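Pyruvate-formate lyase-activating enzyme (PDB 3CAN) probably belongs to the radical SAM superfamily of enzymes, whose shared core is a partial or complete TIM-type alpha/beta barrel. Local coordinates at residues A107-I112 with I168-D173; F118-P123 with Y174-T179. All coordinates share one frame; numbering follows the deposited sequence. Where two conformers were deposited one is given.

Contact 1. Residues A107-I112 with I168-D173; sequences ADEKNI and IQILTD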
# COMPACT_ATOMS: atom_id res chain seq x y z
N ALA A 107 12.61 -15.79 -2.55
CA ALA A 107 12.79 -15.42 -3.96
C ALA A 107 13.43 -16.54 -4.78
O ALA A 107 13.76 -16.35 -5.96
CB ALA A 107 13.62 -14.10 -4.08
N ASP A 108 13.60 -17.70 -4.16
CA ASP A 108 14.11 -18.88 -4.86
C ASP A 108 13.09 -19.38 -5.88
O ASP A 108 11.88 -19.31 -5.66
CB ASP A 108 14.50 -20.00 -3.88
CG ASP A 108 13.39 -20.35 -2.90
OD1 ASP A 108 13.03 -19.49 -2.06
OD2 ASP A 108 12.88 -21.49 -2.97
N GLU A 109 13.61 -19.91 -6.99
CA GLU A 109 12.80 -20.43 -8.08
C GLU A 109 11.80 -21.48 -7.56
O GLU A 109 10.64 -21.50 -7.96
CB GLU A 109 13.71 -21.06 -9.14
CG GLU A 109 13.00 -21.77 -10.25
CD GLU A 109 13.97 -22.37 -11.25
OE1 GLU A 109 14.83 -21.62 -11.77
OE2 GLU A 109 13.87 -23.59 -11.51
N LYS A 110 12.25 -22.34 -6.65
CA LYS A 110 11.36 -23.36 -6.10
C LYS A 110 10.12 -22.73 -5.46
O LYS A 110 9.00 -23.09 -5.79
CB LYS A 110 12.07 -24.24 -5.09
CG LYS A 110 11.16 -25.31 -4.48
CD LYS A 110 11.92 -26.19 -3.52
CE LYS A 110 10.99 -27.09 -2.73
NZ LYS A 110 11.77 -27.83 -1.66
N ASN A 111 10.32 -21.79 -4.55
CA ASN A 111 9.17 -21.19 -3.87
C ASN A 111 8.22 -20.49 -4.81
O ASN A 111 7.00 -20.59 -4.68
CB ASN A 111 9.59 -20.19 -2.80
CG ASN A 111 8.41 -19.65 -2.06
OD1 ASN A 111 7.68 -20.41 -1.41
ND2 ASN A 111 8.18 -18.32 -2.16
N ILE A 112 8.78 -19.75 -5.77
CA ILE A 112 7.95 -19.00 -6.70
C ILE A 112 7.20 -19.94 -7.63
O ILE A 112 6.03 -19.71 -7.92
CB ILE A 112 8.77 -17.95 -7.47
CG1 ILE A 112 9.42 -16.96 -6.48
CG2 ILE A 112 7.91 -17.21 -8.49
CD1 ILE A 112 8.44 -16.20 -5.58
N ILE A 168 8.71 -12.63 -12.06
CA ILE A 168 7.60 -12.21 -12.89
C ILE A 168 7.40 -13.17 -14.06
O ILE A 168 6.26 -13.52 -14.39
CB ILE A 168 7.82 -10.78 -13.42
CG1 ILE A 168 7.77 -9.77 -12.26
CG2 ILE A 168 6.78 -10.44 -14.49
CD1 ILE A 168 6.41 -9.62 -11.58
N GLN A 169 8.49 -13.60 -14.69
CA GLN A 169 8.40 -14.51 -15.82
C GLN A 169 7.78 -15.85 -15.42
O GLN A 169 6.95 -16.39 -16.15
CB GLN A 169 9.78 -14.76 -16.45
CG GLN A 169 9.72 -15.53 -17.77
CD GLN A 169 8.93 -14.77 -18.83
OE1 GLN A 169 9.27 -13.64 -19.17
NE2 GLN A 169 7.87 -15.38 -19.34
N ILE A 170 8.21 -16.39 -14.29
CA ILE A 170 7.67 -17.66 -13.78
C ILE A 170 6.16 -17.57 -13.63
O ILE A 170 5.40 -18.40 -14.14
CB ILE A 170 8.31 -18.04 -12.42
CG1 ILE A 170 9.78 -18.43 -12.61
CG2 ILE A 170 7.54 -19.20 -11.77
CD1 ILE A 170 10.60 -18.37 -11.33
N LEU A 171 5.70 -16.54 -12.93
CA LEU A 171 4.27 -16.38 -12.70
C LEU A 171 3.50 -16.23 -14.03
O LEU A 171 2.45 -16.84 -14.22
CB LEU A 171 4.03 -15.20 -11.75
CG LEU A 171 4.53 -15.42 -10.32
CD1 LEU A 171 4.63 -14.09 -9.56
CD2 LEU A 171 3.64 -16.44 -9.58
N THR A 172 4.06 -15.43 -14.94
CA THR A 172 3.49 -15.23 -16.26
C THR A 172 3.43 -16.55 -17.04
O THR A 172 2.43 -16.84 -17.69
CB THR A 172 4.30 -14.18 -17.06
OG1 THR A 172 4.37 -12.95 -16.31
CG2 THR A 172 3.66 -13.90 -18.41
N ASP A 173 4.50 -17.35 -16.95
CA ASP A 173 4.55 -18.65 -17.62
C ASP A 173 3.44 -19.61 -17.17
O ASP A 173 3.02 -20.46 -17.95
CB ASP A 173 5.92 -19.32 -17.41
CG ASP A 173 7.05 -18.67 -18.21
OD1 ASP A 173 6.78 -17.88 -19.15
OD2 ASP A 173 8.22 -18.95 -17.90
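Ile168 O is gripped by two donors of one residue in the helical turn whose Ile170 and Leu171 touch Ile112: Thr172 N at 3.0 Å and Thr172 OG1 at 2.8 Å, arriving from opposite faces of the carbonyl plane. The second bond is possible because chi1 of Thr172, -56°, sets OG1 beside its own backbone N and so back over the preceding turn. On the next rung a side-chain bond is added to the backbone one, Gln169 NE2 donating to Asp173 OD1 over 2.7 Å; the acceptor lies nearly in the amide plane, whereas the carboxylate is met from above its own plane.

Helices 109-121 and 161-173 belong to consecutive beta-alpha-beta units of a parallel alpha/beta fold, and what joins them here is wholly apolar. Ile112 CG2 does most of the touching. Placed anti to the backbone N, this methyl lies against the beta branch of Ile170, 3.9 Å from Ile170 CG2, with Ile170 CD1 4.1 Å away in the conformer described, the two isoleucines crossing at about a right angle. Its other neighbour is Leu171 CG at 4.2 Å, and Leu171 continues inward onto Ile129 and Leu131 of the sheet, while Ile112 also meets Leu101. At the solvent-facing margin Glu109 offers its aliphatic part, CG lying 4.3 Å from Ile170 CD1, and its carboxylate pairs with Lys113 through OE2. One residue earlier, Asp108 N-caps helix 109-121: its OD2 accepts from Asn111 N at 3.0 Å, approached from above the carboxylate plane.

Contact 2. Residues F118-P123 with Y174-T179; sequences FLASLP and YGLKAT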
# COMPACT_ATOMS: atom_id res chain seq x y z
N PHE A 118 0.28 -23.47 -7.18
CA PHE A 118 -0.86 -23.41 -6.27
C PHE A 118 -1.92 -22.45 -6.83
O PHE A 118 -3.07 -22.82 -7.03
CB PHE A 118 -0.38 -23.00 -4.89
CG PHE A 118 -1.47 -22.63 -3.96
CD1 PHE A 118 -2.34 -23.58 -3.46
CD2 PHE A 118 -1.63 -21.31 -3.56
CE1 PHE A 118 -3.35 -23.23 -2.59
CE2 PHE A 118 -2.63 -20.95 -2.70
CZ PHE A 118 -3.52 -21.90 -2.22
N LEU A 119 -1.50 -21.23 -7.13
CA LEU A 119 -2.43 -20.20 -7.58
C LEU A 119 -3.08 -20.54 -8.92
O LEU A 119 -4.29 -20.34 -9.11
CB LEU A 119 -1.72 -18.84 -7.63
CG LEU A 119 -1.25 -18.27 -6.28
CD1 LEU A 119 -0.39 -17.04 -6.49
CD2 LEU A 119 -2.44 -17.97 -5.35
N ALA A 120 -2.28 -21.05 -9.85
CA ALA A 120 -2.77 -21.39 -11.19
C ALA A 120 -3.85 -22.48 -11.14
O ALA A 120 -4.75 -22.53 -11.98
CB ALA A 120 -1.61 -21.84 -12.07
N SER A 121 -3.75 -23.35 -10.15
CA SER A 121 -4.68 -24.47 -9.99
C SER A 121 -6.04 -24.07 -9.45
O SER A 121 -6.99 -24.84 -9.52
CB SER A 121 -4.05 -25.54 -9.09
OG SER A 121 -4.04 -25.16 -7.73
N LEU A 122 -6.15 -22.86 -8.90
CA LEU A 122 -7.40 -22.41 -8.30
C LEU A 122 -8.43 -22.04 -9.36
O LEU A 122 -8.06 -21.61 -10.47
CB LEU A 122 -7.14 -21.22 -7.36
CG LEU A 122 -6.18 -21.53 -6.21
CD1 LEU A 122 -5.82 -20.25 -5.43
CD2 LEU A 122 -6.77 -22.61 -5.28
N PRO A 123 -9.72 -22.23 -9.04
CA PRO A 123 -10.79 -22.02 -10.01
C PRO A 123 -10.97 -20.56 -10.43
O PRO A 123 -11.55 -20.29 -11.49
CB PRO A 123 -12.04 -22.54 -9.29
CG PRO A 123 -11.73 -22.43 -7.87
CD PRO A 123 -10.25 -22.69 -7.75
N TYR A 174 2.98 -19.47 -15.92
CA TYR A 174 1.89 -20.29 -15.38
C TYR A 174 0.52 -19.66 -15.62
O TYR A 174 -0.50 -20.15 -15.11
CB TYR A 174 2.11 -20.54 -13.88
CG TYR A 174 3.10 -21.63 -13.58
CD1 TYR A 174 4.44 -21.34 -13.35
CD2 TYR A 174 2.70 -22.96 -13.50
CE1 TYR A 174 5.36 -22.34 -13.06
CE2 TYR A 174 3.61 -23.97 -13.22
CZ TYR A 174 4.94 -23.65 -12.99
OH TYR A 174 5.85 -24.66 -12.69
N GLY A 175 0.47 -18.59 -16.41
CA GLY A 175 -0.78 -17.96 -16.80
C GLY A 175 -1.37 -17.00 -15.78
O GLY A 175 -2.55 -16.67 -15.86
N LEU A 176 -0.52 -16.50 -14.89
CA LEU A 176 -0.93 -15.58 -13.85
C LEU A 176 -0.50 -14.15 -14.18
O LEU A 176 0.45 -13.93 -14.95
CB LEU A 176 -0.34 -16.02 -12.51
CG LEU A 176 -0.77 -17.40 -12.02
CD1 LEU A 176 0.23 -17.94 -10.99
CD2 LEU A 176 -2.19 -17.37 -11.44
N LYS A 177 -1.22 -13.19 -13.62
CA LYS A 177 -0.93 -11.77 -13.80
C LYS A 177 -0.11 -11.28 -12.62
O LYS A 177 -0.55 -11.36 -11.47
CB LYS A 177 -2.23 -10.97 -13.87
CG LYS A 177 -3.19 -11.38 -14.97
CD LYS A 177 -4.48 -10.59 -14.89
CE LYS A 177 -5.45 -10.99 -15.99
NZ LYS A 177 -6.82 -10.45 -15.76
N ALA A 178 1.07 -10.76 -12.91
CA ALA A 178 2.02 -10.35 -11.88
C ALA A 178 2.69 -9.03 -12.22
O ALA A 178 2.87 -8.69 -13.41
CB ALA A 178 3.06 -11.42 -11.68
N THR A 179 3.07 -8.31 -11.18
CA THR A 179 3.74 -7.03 -11.32
C THR A 179 4.66 -6.80 -10.14
O THR A 179 4.51 -7.44 -9.10
CB THR A 179 2.72 -5.87 -11.41
OG1 THR A 179 3.38 -4.68 -11.87
CG2 THR A 179 2.04 -5.59 -10.05
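Leu176 presents both of its methyls to the backbone and CB atoms of Leu119 and Ala120, near the end of helix 109-121. The approach is set up by a Schellman motif closing helix 161-173: Gly175, with positive phi (83°), is the C-prime residue, and the two bonds of the motif run from Leu176 N to Leu171 O and from Gly175 N to Thr172 O. The chain thereby turns out of the helix and lets Leu176 face the neighbouring helix before strand 178-180 begins.

Within Leu176, CG lies beside the backbone N and anti to the carbonyl carbon (chi1 -61°), and the two methyls fork against the other helix. CD1 sits 4.0 Å from Leu119 CB, and CD2 reaches Ala120 N at the same distance, 4.0 Å, so the leucine covers the peptide between the two residues as well as their side chains. Leu119 meets it with its CB, and both leucines also touch Ile129 of strand 128-133, which makes the contact part of the layer between helix and sheet. Leu176 leans in addition on His125 and Pro126.

Ala120 is flanked by Tyr174 as well. The tyrosine contributes mainly the root of its side chain, with CB 4.3 Å from Ala120 CB, while its hydroxyl makes a weak hydrogen bond with Glu117 OE2. Closer still is the main chain, where Ala120 CB rests 3.7 Å from Tyr174 O.

In the fold
Following the chain from the N terminus, strand 95-101 leads into helix 109-121, which supplies the first segment of contact 1 near its start and of contact 2 at its end. The chain then runs through strand 128-133 and an unmodelled region, residues 137-154, to helix 161-173, whose last turns close contact 1; the turn after it closes contact 2 just before strand 178-180. The two loops therefore cross. Progressing in the same direction on both segments, the contacts tie two successive crossover helices together beside the last strands of the parallel sheet. They also touch directly, Leu171 and Ile168 packing on Ala178.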